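Local atomic coordinates of single-stranded DNA-binding protein (Thermus aquaticus, PDB entry 2IHF), a protein that binds single-stranded DNA and probably recruits partner proteins to it during DNA replication, recombination and repair. Residues Gly135-Asp140 / Leu155-Asn160; Ile198-Asn203 / Glu220-Glu225; Arg81-Gln86 / Glu96-Ala101; Leu14-Asp19 / Asp31-Gly36. The protein carries 1 engineered substitution. All blocks are in the same frame, centred on the assembly; numbering follows the deposited sequence.

Contact 1 (Gly135-Asp140 / Leu155-Asn160); sequences GNLTRD and LGLAVN
This contact belongs to the antiparallel beta hairpin of strands 128-145 and 151-159 in the second OB-fold region of the chain. Asn136 and Ala158 form a hydrogen-bonded pair. Asn136 N gives its proton to Ala158 O at 3.1 Å, and Ala158 N returns one to Asn136 O at 2.8 Å. Thr138 N extends the pairing to Gly156 O at 2.9 Å. The same oxygen receives a CA-H contact from Leu137.

The leucines lie on the buried face. CD2 of Leu137 meets CD1 of Leu155 at 3.8 Å and CD1 of Leu157 at 4.0 Å. Leu195 of strand 194-203 touches both Leu137 and Leu155. Beyond the strand end, Thr138 CG2 presses on Ala158 CB at 3.4 Å, a tight methyl pair. Thr138 OG1 takes the position between backbone N and carbonyl carbon (chi1 56°). From there it is hydrogen-bonded to a water, and that water donates weakly to Leu157 O.

Arg139 reaches back over Gly156 with an extended chain. One guanidinium face lies over the backbone, with NH1 3.4 Å from Gly156 CA. The bare backbone of Gly156 therefore gives the guanidinium a flat surface to rest on, while Glu175 and Asp142 hold its NH1 and NE by salt bridges.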
loop_
_atom_site.group_PDB
_atom_site.type_symbol
_atom_site.label_atom_id
_atom_site.label_comp_id
_atom_site.label_asym_id
_atom_site.label_seq_id
_atom_site.Cartn_x
_atom_site.Cartn_y
_atom_site.Cartn_z
ATOM N N GLY A 135 8.247 -12.155 -4.682
ATOM C CA GLY A 135 9.529 -12.677 -5.098
ATOM C C GLY A 135 9.496 -14.186 -5.130
ATOM O O GLY A 135 8.428 -14.783 -5.261
ATOM N N ASN A 136 10.664 -14.801 -4.987
ATOM C CA ASN A 136 10.777 -16.252 -5.027
ATOM C C ASN A 136 11.559 -16.762 -3.825
ATOM O O ASN A 136 12.542 -16.146 -3.409
ATOM C CB ASN A 136 11.465 -16.660 -6.326
ATOM C CG ASN A 136 10.584 -16.427 -7.543
ATOM O OD1 ASN A 136 9.709 -17.231 -7.841
ATOM N ND2 ASN A 136 10.802 -15.319 -8.238
ATOM N N LEU A 137 11.121 -17.885 -3.264
ATOM C CA LEU A 137 11.795 -18.454 -2.105
ATOM C C LEU A 137 13.219 -18.856 -2.455
ATOM O O LEU A 137 13.471 -19.458 -3.497
ATOM C CB LEU A 137 11.023 -19.666 -1.570
ATOM C CG LEU A 137 9.558 -19.452 -1.175
ATOM C CD1 LEU A 137 9.068 -20.686 -0.435
ATOM C CD2 LEU A 137 9.406 -18.225 -0.294
ATOM N N THR A 138 14.149 -18.499 -1.575
ATOM C CA THR A 138 15.557 -18.814 -1.757
ATOM C C THR A 138 15.898 -20.116 -1.044
ATOM O O THR A 138 17.036 -20.579 -1.098
ATOM C CB THR A 138 16.462 -17.697 -1.201
ATOM O OG1 THR A 138 16.147 -17.470 0.176
ATOM C CG2 THR A 138 16.275 -16.415 -1.988
ATOM N N ARG A 139 14.905 -20.695 -0.371
ATOM C CA ARG A 139 15.075 -21.954 0.353
ATOM C C ARG A 139 13.725 -22.542 0.755
ATOM O O ARG A 139 12.694 -21.883 0.652
ATOM C CB ARG A 139 15.940 -21.742 1.604
ATOM C CG ARG A 139 15.356 -20.821 2.677
ATOM C CD ARG A 139 16.239 -20.851 3.924
ATOM N NE ARG A 139 15.573 -20.298 5.100
ATOM C CZ ARG A 139 15.479 -19.003 5.369
ATOM N NH1 ARG A 139 16.015 -18.116 4.547
ATOM N NH2 ARG A 139 14.838 -18.601 6.456
ATOM N N ASP A 140 13.731 -23.797 1.185
ATOM C CA ASP A 140 12.498 -24.438 1.617
ATOM C C ASP A 140 12.082 -23.740 2.895
ATOM O O ASP A 140 12.930 -23.313 3.674
ATOM C CB ASP A 140 12.717 -25.928 1.896
ATOM C CG ASP A 140 12.879 -26.752 0.625
ATOM O OD1 ASP A 140 12.463 -26.290 -0.460
ATOM O OD2 ASP A 140 13.412 -27.880 0.715
ATOM N N LEU A 155 10.897 -18.012 6.184
ATOM C CA LEU A 155 11.269 -18.268 4.807
ATOM C C LEU A 155 12.097 -17.131 4.243
ATOM O O LEU A 155 12.008 -15.996 4.712
ATOM C CB LEU A 155 10.021 -18.530 3.966
ATOM C CG LEU A 155 8.878 -17.534 4.057
ATOM C CD1 LEU A 155 9.111 -16.421 3.052
ATOM C CD2 LEU A 155 7.565 -18.239 3.774
ATOM N N GLY A 156 12.930 -17.450 3.258
ATOM C CA GLY A 156 13.779 -16.448 2.642
ATOM C C GLY A 156 13.207 -16.080 1.294
ATOM O O GLY A 156 12.800 -16.949 0.531
ATOM N N LEU A 157 13.179 -14.790 0.993
ATOM C CA LEU A 157 12.628 -14.323 -0.267
ATOM C C LEU A 157 13.657 -13.534 -1.070
ATOM O O LEU A 157 14.400 -12.725 -0.517
ATOM C CB LEU A 157 11.401 -13.434 0.007
ATOM C CG LEU A 157 10.454 -13.181 -1.160
ATOM C CD1 LEU A 157 9.840 -14.500 -1.578
ATOM C CD2 LEU A 157 9.370 -12.201 -0.767
ATOM N N ALA A 158 13.702 -13.785 -2.373
ATOM C CA ALA A 158 14.611 -13.068 -3.253
ATOM C C ALA A 158 13.719 -12.139 -4.062
ATOM O O ALA A 158 12.841 -12.603 -4.777
ATOM C CB ALA A 158 15.335 -14.037 -4.167
ATOM N N VAL A 159 13.929 -10.830 -3.936
ATOM C CA VAL A 159 13.113 -9.860 -4.658
ATOM C C VAL A 159 13.978 -9.071 -5.617
ATOM O O VAL A 159 14.942 -8.427 -5.214
ATOM C CB VAL A 159 12.408 -8.863 -3.693
ATOM C CG1 VAL A 159 11.589 -7.849 -4.494
ATOM C CG2 VAL A 159 11.515 -9.618 -2.710
ATOM N N ASN A 160 13.631 -9.133 -6.896
ATOM C CA ASN A 160 14.380 -8.421 -7.922
ATOM C C ASN A 160 13.384 -7.767 -8.872
ATOM O O ASN A 160 12.742 -8.442 -9.674
ATOM C CB ASN A 160 15.289 -9.398 -8.679
ATOM C CG ASN A 160 16.449 -8.703 -9.373
ATOM O OD1 ASN A 160 16.253 -7.820 -10.206
ATOM N ND2 ASN A 160 17.670 -9.100 -9.024
HETATM O O HOH W 1 16.493 -14.630 0.906
#

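Contact 2 (Ile198-Asn203 / Glu220-Glu225); sequences IGRLVN and EALRLE
Leu222 holds CG anti to its carbonyl carbon (chi1 -59°), which lays the side chain across Gly199 and against Arg200. The Arg200 chain is extended from CG to NE and meets it at about a right angle. Leu222 CD1 then sits over the centre of one guanidinium face, 3.7 Å from Arg200 CZ. Leu222 CG also packs on Gly199 CA at 3.6 Å. The polar end of Arg200 is held by Asn129 O.

The backbones pair at Arg200/Glu220 and again at Ile198/Arg223. Arg200 N donates to Glu220 O at 3.0 Å, and Glu220 N donates to Arg200 O at 2.8 Å. Further along, Ile198 O accepts two protons, from Leu222 N at 2.7 Å and from Arg223 N at 2.9 Å. Ile198 N closes the pair by donating to Arg223 O.

Ile198 CB and Arg223 CB touch at 3.8 Å. Leu128 of the second subunit packs on Ile198, and Ala127 O of that subunit accepts from Arg223 NH2. Two residues, Leu222 and Arg223, thus face the single residue Ile198. This is a classic beta bulge, set where the chain turns a corner between strands 217-221 and 223-225 of an OB fold.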
loop_
_atom_site.group_PDB
_atom_site.type_symbol
_atom_site.label_atom_id
_atom_site.label_comp_id
_atom_site.label_asym_id
_atom_site.label_seq_id
_atom_site.Cartn_x
_atom_site.Cartn_y
_atom_site.Cartn_z
ATOM N N ILE A 198 2.070 -9.691 2.126
ATOM C CA ILE A 198 1.507 -8.430 2.576
ATOM C C ILE A 198 1.625 -8.497 4.097
ATOM O O ILE A 198 1.066 -9.388 4.732
ATOM C CB ILE A 198 0.048 -8.282 2.107
ATOM C CG1 ILE A 198 0.034 -8.223 0.570
ATOM C CG2 ILE A 198 -0.582 -7.034 2.705
ATOM C CD1 ILE A 198 -1.317 -8.040 -0.035
ATOM N N GLY A 199 2.387 -7.582 4.680
ATOM C CA GLY A 199 2.570 -7.621 6.118
ATOM C C GLY A 199 3.120 -6.363 6.752
ATOM O O GLY A 199 2.896 -5.268 6.240
ATOM N N ARG A 200 3.832 -6.541 7.868
ATOM C CA ARG A 200 4.415 -5.453 8.642
ATOM C C ARG A 200 5.923 -5.623 8.777
ATOM O O ARG A 200 6.435 -6.737 8.787
ATOM C CB ARG A 200 3.801 -5.421 10.046
ATOM C CG ARG A 200 2.294 -5.445 10.031
ATOM C CD ARG A 200 1.703 -5.158 11.399
ATOM N NE ARG A 200 0.232 -5.184 11.407
ATOM C CZ ARG A 200 -0.564 -4.316 10.775
ATOM N NH1 ARG A 200 -0.051 -3.320 10.055
ATOM N NH2 ARG A 200 -1.883 -4.437 10.877
ATOM N N LEU A 201 6.620 -4.502 8.898
ATOM C CA LEU A 201 8.061 -4.498 9.059
ATOM C C LEU A 201 8.360 -4.534 10.560
ATOM O O LEU A 201 7.943 -3.640 11.292
ATOM C CB LEU A 201 8.638 -3.229 8.444
ATOM C CG LEU A 201 10.140 -3.228 8.183
ATOM C CD1 LEU A 201 10.489 -4.396 7.274
ATOM C CD2 LEU A 201 10.545 -1.917 7.539
ATOM N N VAL A 202 9.075 -5.567 11.010
ATOM C CA VAL A 202 9.423 -5.727 12.430
ATOM C C VAL A 202 10.932 -5.924 12.655
ATOM O O VAL A 202 11.687 -6.157 11.703
ATOM C CB VAL A 202 8.664 -6.931 13.059
ATOM C CG1 VAL A 202 7.169 -6.734 12.924
ATOM C CG2 VAL A 202 9.085 -8.239 12.381
ATOM N N ASN A 203 11.369 -5.837 13.912
ATOM C CA ASN A 203 12.788 -5.995 14.237
ATOM C C ASN A 203 13.050 -7.100 15.242
ATOM O O ASN A 203 12.132 -7.600 15.888
ATOM C CB ASN A 203 13.357 -4.694 14.809
ATOM C CG ASN A 203 13.469 -3.602 13.773
ATOM O OD1 ASN A 203 13.133 -2.444 14.040
ATOM N ND2 ASN A 203 13.955 -3.958 12.582
ATOM N N GLU A 220 6.659 -9.550 8.919
ATOM C CA GLU A 220 5.710 -10.446 9.580
ATOM C C GLU A 220 4.511 -10.469 8.632
ATOM O O GLU A 220 3.870 -9.444 8.415
ATOM C CB GLU A 220 5.301 -9.863 10.934
ATOM C CG GLU A 220 4.564 -10.825 11.847
ATOM C CD GLU A 220 5.439 -11.327 12.992
ATOM O OE1 GLU A 220 6.412 -12.069 12.736
ATOM O OE2 GLU A 220 5.160 -10.968 14.155
ATOM N N ALA A 221 4.203 -11.629 8.068
ATOM C CA ALA A 221 3.108 -11.722 7.111
ATOM C C ALA A 221 1.699 -11.666 7.681
ATOM O O ALA A 221 1.404 -12.287 8.700
ATOM C CB ALA A 221 3.259 -12.990 6.273
ATOM N N LEU A 222 0.835 -10.912 7.002
ATOM C CA LEU A 222 -0.580 -10.779 7.363
ATOM C C LEU A 222 -1.398 -11.530 6.316
ATOM O O LEU A 222 -2.472 -12.042 6.605
ATOM C CB LEU A 222 -0.998 -9.306 7.369
ATOM C CG LEU A 222 -0.244 -8.373 8.315
ATOM C CD1 LEU A 222 -0.798 -6.971 8.188
ATOM C CD2 LEU A 222 -0.382 -8.860 9.731
ATOM N N ARG A 223 -0.865 -11.573 5.096
ATOM C CA ARG A 223 -1.473 -12.264 3.952
ATOM C C ARG A 223 -0.342 -12.937 3.174
ATOM O O ARG A 223 0.744 -12.381 3.084
ATOM C CB ARG A 223 -2.154 -11.280 2.973
ATOM C CG ARG A 223 -3.268 -10.380 3.507
ATOM C CD ARG A 223 -4.543 -11.145 3.849
ATOM N NE ARG A 223 -5.654 -10.244 4.175
ATOM C CZ ARG A 223 -6.459 -9.682 3.274
ATOM N NH1 ARG A 223 -6.288 -9.931 1.980
ATOM N NH2 ARG A 223 -7.427 -8.863 3.661
ATOM N N LEU A 224 -0.597 -14.123 2.624
ATOM C CA LEU A 224 0.373 -14.834 1.773
ATOM C C LEU A 224 -0.414 -15.412 0.591
ATOM O O LEU A 224 -1.466 -16.013 0.787
ATOM C CB LEU A 224 1.082 -15.974 2.523
ATOM C CG LEU A 224 2.086 -15.627 3.633
ATOM C CD1 LEU A 224 2.667 -16.909 4.209
ATOM C CD2 LEU A 224 3.195 -14.739 3.071
ATOM N N GLU A 225 0.070 -15.216 -0.631
ATOM C CA GLU A 225 -0.625 -15.740 -1.807
ATOM C C GLU A 225 0.394 -16.249 -2.810
ATOM O O GLU A 225 1.541 -15.806 -2.806
ATOM C CB GLU A 225 -1.465 -14.658 -2.492
ATOM C CG GLU A 225 -2.562 -14.005 -1.650
ATOM C CD GLU A 225 -3.655 -14.971 -1.225
ATOM O OE1 GLU A 225 -3.907 -15.960 -1.942
ATOM O OE2 GLU A 225 -4.275 -14.725 -0.172
#

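Contact 3 (Arg81-Gln86 / Glu96-Ala101); sequences RLEYRQ and EVQVRA
Leu82 and Val99 make the buried, apolar part of this contact. They form a non-hydrogen-bonded pair, and Leu82 CD2 meets Val99 CG2 at 3.6 Å. Leu201 of strand 194-203 covers both. Tyr84 and Val97 follow on the same face of the sheet and are partly exposed. The tyrosine CG is anti to the backbone N (chi1 171°), and the ring takes Val97 CG2 at its edge, in plane, 3.9 Å from Tyr84 CD1. His172 ND1 is hydrogen-bonded to Tyr84 N, and Leu174 touches Val97.

The other face is polar and partly exposed, most so at Arg85 and Glu96, whose ends turn away from the opposite strand. Glu83 runs alongside Gln98 and Arg100 there and points the same way. Its carboxylate lies against the aliphatic part of Arg100. OE2 is modelled unusually close to Arg100 CG, a doubtful detail. OE2 of Glu83 stays 4.6 Å from Arg100 NH1, beyond a salt bridge, so the attraction is probably modest. Arg81 directs its charge elsewhere, to Glu161 and Glu102.

Between the two faces the backbones are closely bonded. Arg81 pairs with Arg100, Glu83 with Gln98 and Arg85 with Glu96, each by two N-H...O bonds. Arg100 N to Arg81 O is nearly straight at the hydrogen (174°) and measures 2.8 Å. Unbroken antiparallel pairing marks the hairpin of strands 75-86 and 95-107; one largely apolar and one polar face suit a wall of the OB-fold barrel.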
loop_
_atom_site.group_PDB
_atom_site.type_symbol
_atom_site.label_atom_id
_atom_site.label_comp_id
_atom_site.label_asym_id
_atom_site.label_seq_id
_atom_site.Cartn_x
_atom_site.Cartn_y
_atom_site.Cartn_z
ATOM N N ARG A 81 11.232 1.512 -0.077
ATOM C CA ARG A 81 11.409 0.098 -0.292
ATOM C C ARG A 81 12.501 -0.463 0.596
ATOM O O ARG A 81 13.326 0.275 1.127
ATOM C CB ARG A 81 11.741 -0.155 -1.759
ATOM C CG ARG A 81 13.018 0.499 -2.273
ATOM C CD ARG A 81 12.845 0.863 -3.748
ATOM N NE ARG A 81 11.876 -0.031 -4.388
ATOM C CZ ARG A 81 11.199 0.235 -5.505
ATOM N NH1 ARG A 81 11.371 1.382 -6.149
ATOM N NH2 ARG A 81 10.320 -0.645 -5.965
ATOM N N LEU A 82 12.492 -1.777 0.766
ATOM C CA LEU A 82 13.507 -2.430 1.577
ATOM C C LEU A 82 14.741 -2.678 0.730
ATOM O O LEU A 82 14.655 -3.154 -0.392
ATOM C CB LEU A 82 12.985 -3.752 2.122
ATOM C CG LEU A 82 11.804 -3.648 3.080
ATOM C CD1 LEU A 82 11.462 -5.052 3.565
ATOM C CD2 LEU A 82 12.141 -2.724 4.254
ATOM N N GLU A 83 15.894 -2.327 1.268
ATOM C CA GLU A 83 17.130 -2.540 0.554
ATOM C C GLU A 83 18.005 -3.443 1.414
ATOM O O GLU A 83 18.136 -3.248 2.620
ATOM C CB GLU A 83 17.819 -1.202 0.242
ATOM C CG GLU A 83 17.255 -0.498 -1.013
ATOM C CD GLU A 83 17.973 0.819 -1.340
ATOM O OE1 GLU A 83 19.139 0.968 -0.907
ATOM O OE2 GLU A 83 17.386 1.693 -2.035
ATOM N N TYR A 84 18.567 -4.458 0.772
ATOM C CA TYR A 84 19.429 -5.430 1.424
ATOM C C TYR A 84 20.856 -5.139 1.027
ATOM O O TYR A 84 21.126 -4.834 -0.132
ATOM C CB TYR A 84 19.070 -6.831 0.946
ATOM C CG TYR A 84 20.032 -7.915 1.376
ATOM C CD1 TYR A 84 20.018 -8.411 2.675
ATOM C CD2 TYR A 84 20.928 -8.479 0.464
ATOM C CE1 TYR A 84 20.871 -9.457 3.060
ATOM C CE2 TYR A 84 21.782 -9.519 0.834
ATOM C CZ TYR A 84 21.747 -10.005 2.132
ATOM O OH TYR A 84 22.573 -11.046 2.494
ATOM N N ARG A 85 21.775 -5.231 1.978
ATOM C CA ARG A 85 23.171 -4.996 1.648
ATOM C C ARG A 85 24.052 -5.991 2.372
ATOM O O ARG A 85 23.775 -6.394 3.501
ATOM C CB ARG A 85 23.599 -3.568 1.991
ATOM C CG ARG A 85 25.039 -3.268 1.565
ATOM C CD ARG A 85 25.400 -1.785 1.643
ATOM N NE ARG A 85 26.836 -1.557 1.458
ATOM C CZ ARG A 85 27.540 -1.990 0.416
ATOM N NH1 ARG A 85 26.947 -2.680 -0.546
ATOM N NH2 ARG A 85 28.840 -1.736 0.333
ATOM N N GLN A 86 25.119 -6.380 1.685
ATOM C CA GLN A 86 26.082 -7.342 2.184
ATOM C C GLN A 86 27.501 -6.816 2.051
ATOM O O GLN A 86 27.843 -6.166 1.057
ATOM C CB GLN A 86 25.953 -8.625 1.380
ATOM C CG GLN A 86 25.074 -9.661 1.983
ATOM C CD GLN A 86 25.896 -10.773 2.541
ATOM O OE1 GLN A 86 26.581 -10.602 3.550
ATOM N NE2 GLN A 86 25.870 -11.921 1.871
ATOM N N GLU A 96 22.503 -6.441 5.953
ATOM C CA GLU A 96 21.575 -5.503 6.567
ATOM C C GLU A 96 20.403 -5.161 5.660
ATOM O O GLU A 96 20.559 -5.043 4.445
ATOM C CB GLU A 96 22.292 -4.212 6.950
ATOM C CG GLU A 96 21.458 -3.346 7.869
ATOM C CD GLU A 96 22.269 -2.286 8.576
ATOM O OE1 GLU A 96 22.658 -1.302 7.911
ATOM O OE2 GLU A 96 22.522 -2.449 9.793
ATOM N N VAL A 97 19.229 -5.016 6.272
ATOM C CA VAL A 97 18.003 -4.643 5.565
ATOM C C VAL A 97 17.527 -3.302 6.148
ATOM O O VAL A 97 17.214 -3.208 7.337
ATOM C CB VAL A 97 16.885 -5.716 5.744
ATOM C CG1 VAL A 97 15.574 -5.198 5.191
ATOM C CG2 VAL A 97 17.269 -7.003 5.022
ATOM N N GLN A 98 17.493 -2.267 5.311
ATOM C CA GLN A 98 17.063 -0.939 5.746
ATOM C C GLN A 98 15.986 -0.407 4.824
ATOM O O GLN A 98 15.907 -0.775 3.651
ATOM C CB GLN A 98 18.228 0.066 5.714
ATOM C CG GLN A 98 18.907 0.176 4.321
ATOM C CD GLN A 98 19.540 1.545 4.024
ATOM O OE1 GLN A 98 20.281 2.100 4.837
ATOM N NE2 GLN A 98 19.253 2.079 2.839
ATOM N N VAL A 99 15.159 0.477 5.356
ATOM C CA VAL A 99 14.134 1.090 4.543
ATOM C C VAL A 99 14.777 2.293 3.844
ATOM O O VAL A 99 15.377 3.154 4.481
ATOM C CB VAL A 99 12.949 1.561 5.405
ATOM C CG1 VAL A 99 11.912 2.238 4.532
ATOM C CG2 VAL A 99 12.334 0.384 6.137
ATOM N N ARG A 100 14.682 2.317 2.525
ATOM C CA ARG A 100 15.194 3.423 1.732
ATOM C C ARG A 100 13.931 4.191 1.365
ATOM O O ARG A 100 13.079 3.670 0.652
ATOM C CB ARG A 100 15.874 2.885 0.468
ATOM C CG ARG A 100 15.984 3.871 -0.696
ATOM C CD ARG A 100 17.235 4.711 -0.620
ATOM N NE ARG A 100 16.907 6.128 -0.707
ATOM C CZ ARG A 100 16.345 6.716 -1.760
ATOM N NH1 ARG A 100 16.049 6.003 -2.843
ATOM N NH2 ARG A 100 16.052 8.020 -1.712
ATOM N N ALA A 101 13.783 5.409 1.871
ATOM C CA ALA A 101 12.599 6.211 1.543
ATOM C C ALA A 101 12.690 6.850 0.155
ATOM O O ALA A 101 13.684 7.486 -0.183
ATOM C CB ALA A 101 12.400 7.303 2.587
#

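Contact 4 (Leu14-Asp19 / Asp31-Gly36); sequences LTARPD and DLNLAG
The apolar contacts come from Leu14, Leu32, Leu34 and Pro18. Leu14 CD2 touches both Leu32 CB and Leu34 CD2, each at 3.7 Å. Pro18 CG pushes against Leu32 CD2 at 3.5 Å, a tight carbon pair. Another close pair joins the methyl groups of Thr15 and Ala35, with Thr15 CG2 3.4 Å from Ala35 CB.

Direct hydrogen bonds are few. Thr15 N donates to Asn33 O at 2.9 Å, and CA of Leu14 brings a C-H to the same oxygen. At the far end, Asp31 N makes a weak bond to Asp19 O at 3.5 Å. Between these points the segment 14-19 moves away from its neighbour.

Water bridges the separation. One molecule accepts from Asn33 N and donates to Ala16 O at 2.6 Å. A second links Thr15 OG1 to Asn33 OD1. Another donates to Asn33 OD1 and, weakly, to Arg17 O. Thr15 places OG1 between its backbone N and carbonyl carbon (chi1 58°), which sets the hydroxyl beside Asn33 CB and within reach of the second water. Ala16 N is buried without a partner in the model.

Asp19 and Asp31 lie on one face of the sheet. Asp31 OD1 forms a salt bridge with Arg57, and OD2 has a long, weak ion pair with Arg21. The poorly ordered Asp19 side chain gives no firm contact.

In the fold, the contact joins strands 5-22 and 28-41, an antiparallel hairpin. Strand 47-59 pairs with the other edge of 28-41 through Leu32 and Leu34. Ile76 of strand 75-86 packs on Leu14 and Leu34, and Leu70 of a loop covers Pro18 and Leu32.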
loop_
_atom_site.group_PDB
_atom_site.type_symbol
_atom_site.label_atom_id
_atom_site.label_comp_id
_atom_site.label_asym_id
_atom_site.label_seq_id
_atom_site.Cartn_x
_atom_site.Cartn_y
_atom_site.Cartn_z
ATOM N N LEU A 14 9.389 10.753 14.773
ATOM C CA LEU A 14 10.840 10.817 14.897
ATOM C C LEU A 14 11.237 10.725 16.368
ATOM O O LEU A 14 10.697 11.436 17.220
ATOM C CB LEU A 14 11.395 12.115 14.297
ATOM C CG LEU A 14 11.333 12.256 12.775
ATOM C CD1 LEU A 14 11.720 13.665 12.379
ATOM C CD2 LEU A 14 12.260 11.248 12.113
ATOM N N THR A 15 12.183 9.838 16.656
ATOM C CA THR A 15 12.665 9.634 18.011
ATOM C C THR A 15 13.927 10.451 18.239
ATOM O O THR A 15 14.435 10.526 19.353
ATOM C CB THR A 15 12.992 8.149 18.251
ATOM O OG1 THR A 15 13.972 7.721 17.302
ATOM C CG2 THR A 15 11.765 7.296 18.086
ATOM N N ALA A 16 14.430 11.067 17.178
ATOM C CA ALA A 16 15.643 11.871 17.268
ATOM C C ALA A 16 15.725 12.879 16.124
ATOM O O ALA A 16 15.187 12.646 15.043
ATOM C CB ALA A 16 16.864 10.958 17.254
ATOM N N ARG A 17 16.386 14.009 16.357
ATOM C CA ARG A 17 16.508 15.008 15.307
ATOM C C ARG A 17 17.371 14.387 14.225
ATOM O O ARG A 17 18.421 13.822 14.512
ATOM C CB ARG A 17 17.158 16.276 15.847
ATOM C CG ARG A 17 17.032 17.453 14.906
ATOM C CD ARG A 17 17.558 18.714 15.548
ATOM N NE ARG A 17 18.917 18.520 16.041
ATOM C CZ ARG A 17 19.234 18.281 17.310
ATOM N NH1 ARG A 17 18.288 18.208 18.232
ATOM N NH2 ARG A 17 20.500 18.108 17.655
ATOM N N PRO A 18 16.926 14.471 12.961
ATOM C CA PRO A 18 17.628 13.918 11.792
ATOM C C PRO A 18 19.106 14.280 11.658
ATOM O O PRO A 18 19.514 15.409 11.936
ATOM C CB PRO A 18 16.792 14.423 10.620
ATOM C CG PRO A 18 15.408 14.446 11.197
ATOM C CD PRO A 18 15.640 15.075 12.560
ATOM N N ASP A 19 19.889 13.294 11.221
ATOM C CA ASP A 19 21.334 13.427 11.029
ATOM C C ASP A 19 21.647 13.566 9.529
ATOM O O ASP A 19 21.515 12.595 8.774
ATOM C CB ASP A 19 22.031 12.180 11.607
ATOM C CG ASP A 19 23.549 12.244 11.513
ATOM O OD1 ASP A 19 24.090 12.237 10.387
ATOM O OD2 ASP A 19 24.206 12.296 12.578
ATOM N N ASP A 31 19.265 10.284 7.500
ATOM C CA ASP A 31 18.722 9.126 8.186
ATOM C C ASP A 31 17.719 9.577 9.234
ATOM O O ASP A 31 17.998 10.467 10.034
ATOM C CB ASP A 31 19.828 8.314 8.863
ATOM C CG ASP A 31 20.684 7.534 7.873
ATOM O OD1 ASP A 31 20.166 7.129 6.808
ATOM O OD2 ASP A 31 21.878 7.302 8.172
ATOM N N LEU A 32 16.546 8.956 9.220
ATOM C CA LEU A 32 15.489 9.276 10.170
ATOM C C LEU A 32 15.197 8.056 11.030
ATOM O O LEU A 32 15.193 6.930 10.542
ATOM C CB LEU A 32 14.195 9.674 9.438
ATOM C CG LEU A 32 14.221 10.704 8.299
ATOM C CD1 LEU A 32 12.805 10.927 7.790
ATOM C CD2 LEU A 32 14.800 12.006 8.788
ATOM N N ASN A 33 14.952 8.288 12.312
ATOM C CA ASN A 33 14.628 7.206 13.233
ATOM C C ASN A 33 13.167 7.367 13.607
ATOM O O ASN A 33 12.805 8.281 14.339
ATOM C CB ASN A 33 15.508 7.281 14.479
ATOM C CG ASN A 33 16.970 7.054 14.161
ATOM O OD1 ASN A 33 17.853 7.587 14.827
ATOM N ND2 ASN A 33 17.232 6.241 13.140
ATOM N N LEU A 34 12.338 6.466 13.085
ATOM C CA LEU A 34 10.895 6.476 13.312
ATOM C C LEU A 34 10.424 5.396 14.271
ATOM O O LEU A 34 10.972 4.289 14.297
ATOM C CB LEU A 34 10.144 6.285 11.994
ATOM C CG LEU A 34 10.180 7.422 10.989
ATOM C CD1 LEU A 34 9.330 7.031 9.809
ATOM C CD2 LEU A 34 9.647 8.698 11.609
ATOM N N ALA A 35 9.372 5.727 15.020
ATOM C CA ALA A 35 8.774 4.829 15.996
ATOM C C ALA A 35 7.253 4.841 15.871
ATOM O O ALA A 35 6.653 5.852 15.496
ATOM C CB ALA A 35 9.181 5.245 17.406
ATOM N N GLY A 36 6.640 3.709 16.194
ATOM C CA GLY A 36 5.196 3.581 16.135
ATOM C C GLY A 36 4.836 2.267 16.783
ATOM O O GLY A 36 5.680 1.650 17.435
HETATM O O HOH W 2 13.464 4.601 16.577
HETATM O O HOH W 3 16.647 7.236 17.348
HETATM O O HOH W 4 15.823 10.818 13.314
HETATM O O HOH W 5 18.630 10.565 13.977
#

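How the contacts relate
Contacts 1 and 4 join the first two strands of the two OB-fold regions and lie on opposite sides of the chain's centre, about 30 Å apart between centres. Both place leucines inward and a threonine near an alanine. Contact 4 relies more on water. Contact 1 is buried, and contacts 2 and 4 are partly buried. Contact 3 is mostly at the surface, but Leu82 and Val99 are buried against Leu201. Contacts 2 and 3 meet directly: Leu201 CD2 is 3.2 Å from Val99 CG2, so the two OB-fold regions pack together there. Contact 2 alone reaches the second subunit. All four contacts reach one curled sheet, in which 128-145 and 194-203 are neighbours.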